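Local coordinates for protein BIFUNCTIONAL PROTEIN Proline utilization A (PutA) (Corynebacterium freiburgense, PDB 5UX5) that catalyses the two-step oxidation of proline to glutamate, joining an FAD-dependent proline dehydrogenase and an NAD-dependent aldehyde dehydrogenase in one chain, at residues A[804-809]-A[822-827]; A[696-701]-A[711-716]; A[371-376]-A[391-396]. All blocks are in the same frame, centred on the assembly; numbering follows the deposited sequence.

From the N terminus, contact 3 comes first and joins strand 373-378 to the end of helix 383-393 and the start of strand 396-403, closing a short loop in the proline dehydrogenase barrel. Contact 2 follows in the aldehyde dehydrogenase part, where helix 706-718 turns back over strand 696-700. Contact 1 then pairs strands 804-807 and 824-830 across an irregular connection. The three loops lie in series, none enclosing or crossing another. Contacts 1 and 2 have centres 12 Å apart and meet where Leu825 CD2 packs on Val713 CG1 at 4.0 Å; strand 728-734 lies between strands 696-700 and 824-830. Contact 3 stands apart, its centre 48 Å from that of contact 2.

Contact 1: residues A[804-809]-A[822-827]; sequences GIRDNV and GPVLGI
Gly804 to Asp807 run beside Val824 to Ile827 as parallel strands, their axes 4.6 Å apart at closest and 21° from alignment, with Ile805 paired to Leu825 and Arg806 to Gly826. Five backbone hydrogen bonds join the segments, from Gly804 N to Pro823 O (3.0 Å) at one end to Val809 N on Ile827 O (3.0 Å) at the other. On one face Ile805 holds CG2 anti to the backbone N (chi1 -60°), and this branch meets Ile827 CD1 at 3.7 Å; Ile805 CG1 and Leu825 CD2 stand looser at 4.3 Å. Leu744 of helix 740-750 touches both Ile805 and Leu825. On the other face the extended Arg806 crosses Val824, whose CG1 lies at the guanidinium edge, 4.0 Å from Arg806 NE. Val809 CG2 settles 4.0 Å from Gly826 CA. Asp807 passes OD1 within 3.8 Å of Ile827 CB and hydrogen-bonds His829. Backbone bonds thus give the pairing its direction; apolar packing is greatest on the Ile805, Leu825 and Ile827 face, with Val809 and Val824 adding to the other, and the buried Arg806 guanidinium, also hydrogen-bonded to Gly777 O, is probably compensated by its salt bridge to Glu785.

Contact 2: residues A[696-701]-A[711-716]; sequences NAIIVT and ADVYKS
Ile698 CD1 approaches the flat peptide carbonyl of Asp712, lying 4.2 Å from its O, and this oxygen is gripped from opposite faces of its plane by Ser716 N and Ser716 OG. Ser716 OG lies 2.9 Å from Asp712 O, tilted 24° from the carbonyl plane; Ser716 N, 3.0 Å from Asp712 O, makes an ordinary helix bond from residue i+4 back to i. The aromatic ring of the helix, Tyr714, plays no part on the strand side: Lys715 CG covers one of its faces toward the rim, and the ring packs on Leu744 and Ala747 of helix 740-750.

Apart from Ile698 CD1 against Asp712 O and Ser716 OG, the contact is methyl on methyl. Ile698 points at the helix, and its CG2 meets Val713 CG2 at 4.0 Å, the two side chains running antiparallel past one another. Val713 CG1 is anti to the backbone N (chi1 167°), which leaves CG2 as the branch that reaches the strand. That same methyl lies 4.2 Å from Ile698 CD1 and 4.4 Å from Val700 CG2, so it sits near both inward-facing strand residues. Phe740 of helix 740-750 touches Val700 and Val713 and extends the apolar layer. Polar ends are held elsewhere: Asp712 OD2 bonds His852, and Ser716 OG also pairs with Ile877 N.

No hydrogen bond crosses between the segments. Strand and helix run nearly antiparallel, at 168°, with axes 9.9 Å apart, a separation spanned by Ile698, Val700 and Val713. Strand 696-700, helix 706-718 and strand 728-734 together form a beta-alpha-beta crossover, and this contact is its strand-to-helix packing within the alpha/beta fold of the aldehyde dehydrogenase part.

Contact 3: residues A[371-376]-A[391-396]; sequences TQLDVE and QAVGTV. With FAD (flavin-adenine dinucleotide), chain E.
This contact belongs to a beta-alpha-beta unit of the proline dehydrogenase barrel, a TIM-barrel relative, in which strand 373-378 is followed by helix 383-393 and then by the parallel strand 396-403. Val375 and Val396 form a parallel bridge where the two strands come together, and Val375 N donates to Thr395 O at 3.1 Å in an almost straight bond, 177° at the hydrogen. A CA-H...O contact from Val396 CA to Val375 O, at 3.2 Å, continues the pairing. Gly394, at a positive phi of 86°, ends the helix and lets the chain turn into the strand.

Beside the bridge, the helix end closes over the strand. Val393 crosses Val375 at about a right angle; its CG1, anti to the carbonyl carbon (chi1 -60°), is the branch that comes 3.9 Å from Val375 CG2, and it also lies 4.4 Å from Leu373 CD2. Tyr361 of helix 354-367 touches Ala392 and Val393. Asp374 lies across Thr395, with its CG 3.6 Å from Thr395 CG2, while its carboxylate is engaged by Arg346 and Lys294 in salt bridges.

One step along the strand, Glu376 belongs to the FAD pocket: its backbone C is 3.6 Å from the flavin methyl C7M. Its carboxylate pairs with Lys294 and Arg296. Between these segments a single straight backbone hydrogen bond and the valine packing hold the strand edges together; Val375 also bonds to the backbone of Ile397. Basic residues probably offset the charge of the buried Asp374 and Glu376 carboxylates, with Lys294 bridging both.

Contact 1: residues A[804-809]-A[822-827]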
loop_
_atom_site.group_PDB
_atom_site.type_symbol
_atom_site.label_atom_id
_atom_site.label_comp_id
_atom_site.label_asym_id
_atom_site.label_seq_id
_atom_site.Cartn_x
_atom_site.Cartn_y
_atom_site.Cartn_z
ATOM N N GLY A 804 -5.264 -17.129 12.243
ATOM C CA GLY A 804 -4.904 -18.521 12.082
ATOM C C GLY A 804 -4.436 -18.825 10.671
ATOM O O GLY A 804 -4.689 -18.075 9.749
ATOM N N ILE A 805 -3.737 -19.944 10.517
ATOM C CA ILE A 805 -3.245 -20.391 9.213
ATOM C C ILE A 805 -3.475 -21.906 9.096
ATOM O O ILE A 805 -2.901 -22.686 9.869
ATOM C CB ILE A 805 -1.759 -20.047 9.011
ATOM C CG1 ILE A 805 -1.541 -18.542 9.093
ATOM C CG2 ILE A 805 -1.211 -20.636 7.721
ATOM C CD1 ILE A 805 -0.110 -18.175 9.072
ATOM N N ARG A 806 -4.344 -22.313 8.156
ATOM C CA ARG A 806 -4.506 -23.713 7.755
ATOM C C ARG A 806 -3.479 -24.119 6.713
ATOM O O ARG A 806 -3.215 -23.375 5.758
ATOM C CB ARG A 806 -5.857 -23.951 7.111
ATOM C CG ARG A 806 -6.985 -23.550 7.898
ATOM C CD ARG A 806 -8.215 -23.758 7.081
ATOM N NE ARG A 806 -9.325 -23.378 7.924
ATOM C CZ ARG A 806 -10.338 -24.165 8.214
ATOM N NH1 ARG A 806 -10.396 -25.385 7.686
ATOM N NH2 ARG A 806 -11.291 -23.714 9.020
ATOM N N ASP A 807 -2.977 -25.340 6.850
ATOM C CA ASP A 807 -2.056 -25.959 5.907
ATOM C C ASP A 807 -2.744 -27.128 5.189
ATOM O O ASP A 807 -3.635 -27.792 5.740
ATOM C CB ASP A 807 -0.796 -26.409 6.673
ATOM C CG ASP A 807 0.415 -26.616 5.792
ATOM O OD1 ASP A 807 0.383 -26.259 4.597
ATOM O OD2 ASP A 807 1.440 -27.087 6.339
ATOM N N ASN A 808 -2.311 -27.384 3.949
ATOM C CA ASN A 808 -2.791 -28.514 3.144
ATOM C C ASN A 808 -4.272 -28.367 2.766
ATOM O O ASN A 808 -5.019 -29.348 2.717
ATOM C CB ASN A 808 -2.526 -29.834 3.871
ATOM C CG ASN A 808 -1.045 -30.105 4.043
ATOM O OD1 ASN A 808 -0.256 -29.940 3.111
ATOM N ND2 ASN A 808 -0.649 -30.459 5.256
ATOM N N VAL A 809 -4.700 -27.136 2.504
ATOM C CA VAL A 809 -6.049 -26.893 2.000
ATOM C C VAL A 809 -6.133 -27.445 0.583
ATOM O O VAL A 809 -5.366 -27.045 -0.299
ATOM C CB VAL A 809 -6.381 -25.394 2.046
ATOM C CG1 VAL A 809 -7.610 -25.092 1.240
ATOM C CG2 VAL A 809 -6.590 -24.955 3.477
ATOM N N GLY A 822 -12.775 -13.216 7.486
ATOM C CA GLY A 822 -12.174 -13.149 8.795
ATOM C C GLY A 822 -10.683 -13.436 8.767
ATOM O O GLY A 822 -10.072 -13.543 7.704
ATOM N N PRO A 823 -10.089 -13.541 9.898
ATOM C CA PRO A 823 -8.619 -13.629 9.999
ATOM C C PRO A 823 -8.080 -15.053 9.847
ATOM O O PRO A 823 -7.416 -15.586 10.742
ATOM C CB PRO A 823 -8.355 -13.067 11.401
ATOM C CG PRO A 823 -9.734 -12.954 12.074
ATOM C CD PRO A 823 -10.731 -13.612 11.213
ATOM N N VAL A 824 -8.353 -15.675 8.700
ATOM C CA VAL A 824 -7.970 -17.054 8.426
ATOM C C VAL A 824 -7.359 -17.123 7.036
ATOM O O VAL A 824 -7.996 -16.736 6.050
ATOM C CB VAL A 824 -9.168 -18.016 8.510
ATOM C CG1 VAL A 824 -8.710 -19.470 8.367
ATOM C CG2 VAL A 824 -9.974 -17.790 9.783
ATOM N N LEU A 825 -6.153 -17.657 6.961
ATOM C CA LEU A 825 -5.423 -17.860 5.726
ATOM C C LEU A 825 -5.201 -19.343 5.539
ATOM O O LEU A 825 -4.860 -20.036 6.493
ATOM C CB LEU A 825 -4.079 -17.159 5.779
ATOM C CG LEU A 825 -3.070 -17.512 4.702
ATOM C CD1 LEU A 825 -3.528 -16.936 3.377
ATOM C CD2 LEU A 825 -1.718 -16.954 5.113
ATOM N N GLY A 826 -5.386 -19.837 4.322
ATOM C CA GLY A 826 -5.142 -21.243 4.010
ATOM C C GLY A 826 -3.993 -21.384 3.026
ATOM O O GLY A 826 -3.886 -20.608 2.072
ATOM N N ILE A 827 -3.153 -22.394 3.244
ATOM C CA ILE A 827 -2.027 -22.687 2.362
ATOM C C ILE A 827 -2.373 -23.906 1.536
ATOM O O ILE A 827 -2.778 -24.932 2.085
ATOM C CB ILE A 827 -0.726 -22.943 3.138
ATOM C CG1 ILE A 827 -0.466 -21.816 4.136
ATOM C CG2 ILE A 827 0.441 -23.126 2.152
ATOM C CD1 ILE A 827 0.762 -22.027 4.965
#

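Contact 2: residues A[696-701]-A[711-716]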
loop_
_atom_site.group_PDB
_atom_site.type_symbol
_atom_site.label_atom_id
_atom_site.label_comp_id
_atom_site.label_asym_id
_atom_site.label_seq_id
_atom_site.Cartn_x
_atom_site.Cartn_y
_atom_site.Cartn_z
ATOM N N ASN A 696 -9.793 -14.985 -2.722
ATOM C CA ASN A 696 -8.633 -14.495 -3.446
ATOM C C ASN A 696 -7.367 -15.185 -2.962
ATOM O O ASN A 696 -7.214 -15.452 -1.768
ATOM C CB ASN A 696 -8.524 -12.991 -3.251
ATOM C CG ASN A 696 -9.831 -12.306 -3.501
ATOM O OD1 ASN A 696 -10.357 -12.364 -4.610
ATOM N ND2 ASN A 696 -10.392 -11.681 -2.467
ATOM N N ALA A 697 -6.464 -15.460 -3.895
ATOM C CA ALA A 697 -5.250 -16.198 -3.619
ATOM C C ALA A 697 -4.052 -15.397 -4.085
ATOM O O ALA A 697 -4.168 -14.541 -4.971
ATOM C CB ALA A 697 -5.253 -17.557 -4.313
ATOM N N ILE A 698 -2.904 -15.664 -3.456
ATOM C CA ILE A 698 -1.604 -15.202 -3.940
ATOM C C ILE A 698 -0.752 -16.428 -4.205
ATOM O O ILE A 698 -0.525 -17.239 -3.296
ATOM C CB ILE A 698 -0.910 -14.249 -2.951
ATOM C CG1 ILE A 698 -1.659 -12.931 -2.846
ATOM C CG2 ILE A 698 0.587 -14.037 -3.272
ATOM C CD1 ILE A 698 -0.984 -12.015 -1.834
ATOM N N ILE A 699 -0.275 -16.562 -5.438
ATOM C CA ILE A 699 0.640 -17.642 -5.805
ATOM C C ILE A 699 2.086 -17.215 -5.531
ATOM O O ILE A 699 2.508 -16.110 -5.905
ATOM C CB ILE A 699 0.452 -18.041 -7.276
ATOM C CG1 ILE A 699 -0.980 -18.517 -7.522
ATOM C CG2 ILE A 699 1.466 -19.081 -7.665
ATOM C CD1 ILE A 699 -1.229 -18.938 -8.952
ATOM N N VAL A 700 2.840 -18.100 -4.882
ATOM C CA VAL A 700 4.240 -17.903 -4.547
ATOM C C VAL A 700 5.014 -19.069 -5.140
ATOM O O VAL A 700 4.846 -20.216 -4.708
ATOM C CB VAL A 700 4.453 -17.822 -3.029
ATOM C CG1 VAL A 700 5.950 -17.560 -2.672
ATOM C CG2 VAL A 700 3.518 -16.780 -2.437
ATOM N N THR A 701 5.876 -18.781 -6.090
ATOM C CA THR A 701 6.705 -19.768 -6.761
ATOM C C THR A 701 8.124 -19.693 -6.229
ATOM O O THR A 701 8.536 -18.660 -5.701
ATOM C CB THR A 701 6.706 -19.514 -8.275
ATOM O OG1 THR A 701 7.621 -18.453 -8.588
ATOM C CG2 THR A 701 5.314 -19.153 -8.757
ATOM N N ALA A 711 5.608 -10.651 3.581
ATOM C CA ALA A 711 5.027 -9.360 3.960
ATOM C C ALA A 711 3.744 -9.049 3.180
ATOM O O ALA A 711 2.781 -8.519 3.742
ATOM C CB ALA A 711 6.050 -8.246 3.747
ATOM N N ASP A 712 3.702 -9.368 1.888
ATOM C CA ASP A 712 2.478 -9.072 1.157
ATOM C C ASP A 712 1.405 -10.101 1.436
ATOM O O ASP A 712 0.228 -9.745 1.488
ATOM C CB ASP A 712 2.736 -8.972 -0.345
ATOM C CG ASP A 712 3.487 -7.714 -0.714
ATOM O OD1 ASP A 712 3.271 -6.655 -0.081
ATOM O OD2 ASP A 712 4.322 -7.791 -1.628
ATOM N N VAL A 713 1.775 -11.363 1.654
ATOM C CA VAL A 713 0.751 -12.345 1.980
ATOM C C VAL A 713 0.111 -12.034 3.328
ATOM O O VAL A 713 -1.119 -11.986 3.444
ATOM C CB VAL A 713 1.313 -13.762 1.970
ATOM C CG1 VAL A 713 0.294 -14.618 2.602
ATOM C CG2 VAL A 713 1.631 -14.212 0.551
ATOM N N TYR A 714 0.919 -11.753 4.355
ATOM C CA TYR A 714 0.307 -11.620 5.672
ATOM C C TYR A 714 -0.460 -10.312 5.790
ATOM O O TYR A 714 -1.552 -10.288 6.363
ATOM C CB TYR A 714 1.348 -11.807 6.814
ATOM C CG TYR A 714 2.085 -10.571 7.333
ATOM C CD1 TYR A 714 1.469 -9.677 8.194
ATOM C CD2 TYR A 714 3.416 -10.341 6.996
ATOM C CE1 TYR A 714 2.126 -8.554 8.640
ATOM C CE2 TYR A 714 4.091 -9.231 7.454
ATOM C CZ TYR A 714 3.442 -8.334 8.284
ATOM O OH TYR A 714 4.104 -7.209 8.762
ATOM N N LYS A 715 0.048 -9.238 5.198
ATOM C CA LYS A 715 -0.704 -7.990 5.212
ATOM C C LYS A 715 -1.997 -8.088 4.413
ATOM O O LYS A 715 -2.982 -7.451 4.782
ATOM C CB LYS A 715 0.133 -6.850 4.654
ATOM C CG LYS A 715 1.325 -6.504 5.519
ATOM C CD LYS A 715 2.156 -5.319 5.016
ATOM C CE LYS A 715 3.475 -5.252 5.777
ATOM N NZ LYS A 715 4.618 -5.191 4.829
ATOM N N SER A 716 -2.031 -8.890 3.334
ATOM C CA SER A 716 -3.253 -9.030 2.537
ATOM C C SER A 716 -4.267 -9.953 3.192
ATOM O O SER A 716 -5.478 -9.798 2.961
ATOM C CB SER A 716 -2.954 -9.565 1.134
ATOM O OG SER A 716 -2.237 -8.641 0.338
#

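Contact 3: residues A[371-376]-A[391-396]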
loop_
_atom_site.group_PDB
_atom_site.type_symbol
_atom_site.label_atom_id
_atom_site.label_comp_id
_atom_site.label_asym_id
_atom_site.label_seq_id
_atom_site.Cartn_x
_atom_site.Cartn_y
_atom_site.Cartn_z
ATOM N N THR A 371 40.072 14.888 19.778
ATOM C CA THR A 371 39.569 13.801 20.602
ATOM C C THR A 371 38.059 13.607 20.494
ATOM O O THR A 371 37.476 12.810 21.241
ATOM C CB THR A 371 39.970 14.032 22.058
ATOM O OG1 THR A 371 39.417 15.275 22.512
ATOM C CG2 THR A 371 41.493 14.026 22.174
ATOM N N GLN A 372 37.398 14.315 19.594
ATOM C CA GLN A 372 36.008 14.029 19.296
ATOM C C GLN A 372 35.825 13.407 17.926
ATOM O O GLN A 372 34.686 13.155 17.531
ATOM C CB GLN A 372 35.159 15.303 19.390
ATOM C CG GLN A 372 34.553 15.536 20.757
ATOM C CD GLN A 372 35.552 16.098 21.725
ATOM O OE1 GLN A 372 36.183 17.118 21.444
ATOM N NE2 GLN A 372 35.741 15.416 22.855
ATOM N N LEU A 373 36.900 13.151 17.188
ATOM C CA LEU A 373 36.794 12.709 15.808
ATOM C C LEU A 373 37.304 11.287 15.682
ATOM O O LEU A 373 38.509 11.041 15.806
ATOM C CB LEU A 373 37.566 13.636 14.876
ATOM C CG LEU A 373 37.537 13.316 13.386
ATOM C CD1 LEU A 373 36.131 13.486 12.839
ATOM C CD2 LEU A 373 38.505 14.203 12.651
ATOM N N ASP A 374 36.389 10.373 15.389
ATOM C CA ASP A 374 36.700 9.058 14.868
ATOM C C ASP A 374 36.246 9.057 13.418
ATOM O O ASP A 374 35.345 9.808 13.058
ATOM C CB ASP A 374 35.972 7.959 15.655
ATOM C CG ASP A 374 36.292 7.983 17.151
ATOM O OD1 ASP A 374 37.408 8.403 17.522
ATOM O OD2 ASP A 374 35.427 7.577 17.961
ATOM N N VAL A 375 36.887 8.248 12.577
ATOM C CA VAL A 375 36.468 8.039 11.188
ATOM C C VAL A 375 36.017 6.596 11.034
ATOM O O VAL A 375 36.749 5.667 11.404
ATOM C CB VAL A 375 37.594 8.351 10.187
ATOM C CG1 VAL A 375 37.201 7.861 8.796
ATOM C CG2 VAL A 375 37.932 9.839 10.181
ATOM N N GLU A 376 34.825 6.394 10.488
ATOM C CA GLU A 376 34.275 5.055 10.332
ATOM C C GLU A 376 34.196 4.716 8.846
ATOM O O GLU A 376 33.711 5.523 8.054
ATOM C CB GLU A 376 32.917 4.956 11.034
ATOM C CG GLU A 376 32.944 5.503 12.498
ATOM C CD GLU A 376 31.713 5.105 13.311
ATOM O OE1 GLU A 376 31.628 5.458 14.520
ATOM O OE2 GLU A 376 30.828 4.438 12.729
ATOM N N GLN A 391 46.747 7.172 10.348
ATOM C CA GLN A 391 47.888 7.931 10.848
ATOM C C GLN A 391 47.532 9.384 11.154
ATOM O O GLN A 391 48.146 9.995 12.033
ATOM C CB GLN A 391 49.048 7.848 9.863
ATOM C CG GLN A 391 49.633 6.454 9.742
ATOM C CD GLN A 391 50.636 6.348 8.619
ATOM O OE1 GLN A 391 50.796 7.281 7.825
ATOM N NE2 GLN A 391 51.340 5.217 8.559
ATOM N N ALA A 392 46.551 9.958 10.460
ATOM C CA ALA A 392 46.166 11.336 10.756
ATOM C C ALA A 392 45.197 11.393 11.925
ATOM O O ALA A 392 45.452 12.071 12.925
ATOM C CB ALA A 392 45.538 12.000 9.525
ATOM N N VAL A 393 44.086 10.663 11.820
ATOM C CA VAL A 393 42.981 10.835 12.754
ATOM C C VAL A 393 43.100 10.003 14.026
ATOM O O VAL A 393 42.412 10.314 15.005
ATOM C CB VAL A 393 41.634 10.514 12.077
ATOM C CG1 VAL A 393 41.378 11.445 10.868
ATOM C CG2 VAL A 393 41.572 9.043 11.677
ATOM N N GLY A 394 43.945 8.965 14.046
ATOM C CA GLY A 394 44.023 8.057 15.182
ATOM C C GLY A 394 43.042 6.882 15.196
ATOM O O GLY A 394 43.437 5.730 14.987
ATOM N N THR A 395 41.765 7.159 15.446
ATOM C CA THR A 395 40.739 6.133 15.580
ATOM C C THR A 395 40.050 5.905 14.238
ATOM O O THR A 395 39.438 6.822 13.677
ATOM C CB THR A 395 39.697 6.538 16.626
ATOM O OG1 THR A 395 40.343 6.918 17.843
ATOM C CG2 THR A 395 38.719 5.386 16.908
ATOM N N VAL A 396 40.115 4.678 13.739
ATOM C CA VAL A 396 39.360 4.302 12.554
ATOM C C VAL A 396 38.581 3.037 12.885
ATOM O O VAL A 396 39.154 2.048 13.360
ATOM C CB VAL A 396 40.278 4.112 11.338
ATOM C CG1 VAL A 396 39.531 3.438 10.200
ATOM C CG2 VAL A 396 40.821 5.447 10.920
HETATM P PA FAD E . 29.609 9.544 -1.836
HETATM O O1A FAD E . 29.711 9.143 -3.348
HETATM O O2A FAD E . 30.184 10.807 -1.395
HETATM O O5B FAD E . 28.257 9.689 -1.244
HETATM C C5B FAD E . 27.183 8.920 -1.751
HETATM C C4B FAD E . 25.916 9.322 -1.020
HETATM O O4B FAD E . 25.378 10.496 -1.557
HETATM C C3B FAD E . 24.828 8.300 -1.116
HETATM O O3B FAD E . 24.925 7.233 -0.240
HETATM C C2B FAD E . 23.610 9.115 -0.873
HETATM O O2B FAD E . 23.296 9.175 0.470
HETATM C C1B FAD E . 23.971 10.438 -1.484
HETATM N N9A FAD E . 23.401 10.626 -2.810
HETATM C C8A FAD E . 23.910 10.139 -4.006
HETATM N N7A FAD E . 23.098 10.495 -5.020
HETATM C C5A FAD E . 22.024 11.247 -4.558
HETATM C C6A FAD E . 20.916 11.876 -5.159
HETATM N N6A FAD E . 20.641 11.828 -6.585
HETATM N N1A FAD E . 20.053 12.547 -4.381
HETATM C C2A FAD E . 20.241 12.611 -3.025
HETATM N N3A FAD E . 21.308 12.010 -2.411
HETATM C C4A FAD E . 22.205 11.331 -3.134
HETATM N N1 FAD E . 23.924 4.384 5.852
HETATM C C2 FAD E . 22.700 4.525 6.601
HETATM O O2 FAD E . 21.586 5.004 5.953
HETATM N N3 FAD E . 22.654 4.113 7.939
HETATM C C4 FAD E . 23.781 3.608 8.589
HETATM O O4 FAD E . 23.713 3.221 9.917
HETATM C C4X FAD E . 25.099 3.607 7.875
HETATM N N5 FAD E . 26.291 3.280 8.511
HETATM C C5X FAD E . 27.511 3.337 7.824
HETATM C C6 FAD E . 28.722 3.003 8.459
HETATM C C7 FAD E . 29.912 3.065 7.743
HETATM C C7M FAD E . 31.218 2.706 8.390
HETATM C C8 FAD E . 29.928 3.467 6.432
HETATM C C8M FAD E . 31.211 3.534 5.669
HETATM C C9 FAD E . 28.738 3.796 5.798
HETATM C C9A FAD E . 27.544 3.732 6.492
HETATM N N10 FAD E . 26.346 4.095 5.810
HETATM C C10 FAD E . 25.109 4.038 6.489
HETATM C "C1'" FAD E . 26.395 4.465 4.384
HETATM C "C2'" FAD E . 26.407 5.934 4.058
HETATM O "O2'" FAD E . 25.180 6.472 4.397
HETATM C "C3'" FAD E . 26.724 6.067 2.553
HETATM O "O3'" FAD E . 25.696 5.484 1.851
HETATM C "C4'" FAD E . 28.033 5.460 2.035
HETATM O "O4'" FAD E . 29.018 5.367 3.000
HETATM C "C5'" FAD E . 28.559 6.129 0.744
HETATM O "O5'" FAD E . 28.589 7.551 0.745
HETATM P P FAD E . 29.945 8.438 0.711
HETATM O O1P FAD E . 30.095 9.595 1.770
HETATM O O2P FAD E . 30.992 7.258 0.702
HETATM O O3P FAD E . 30.314 8.702 -0.845
#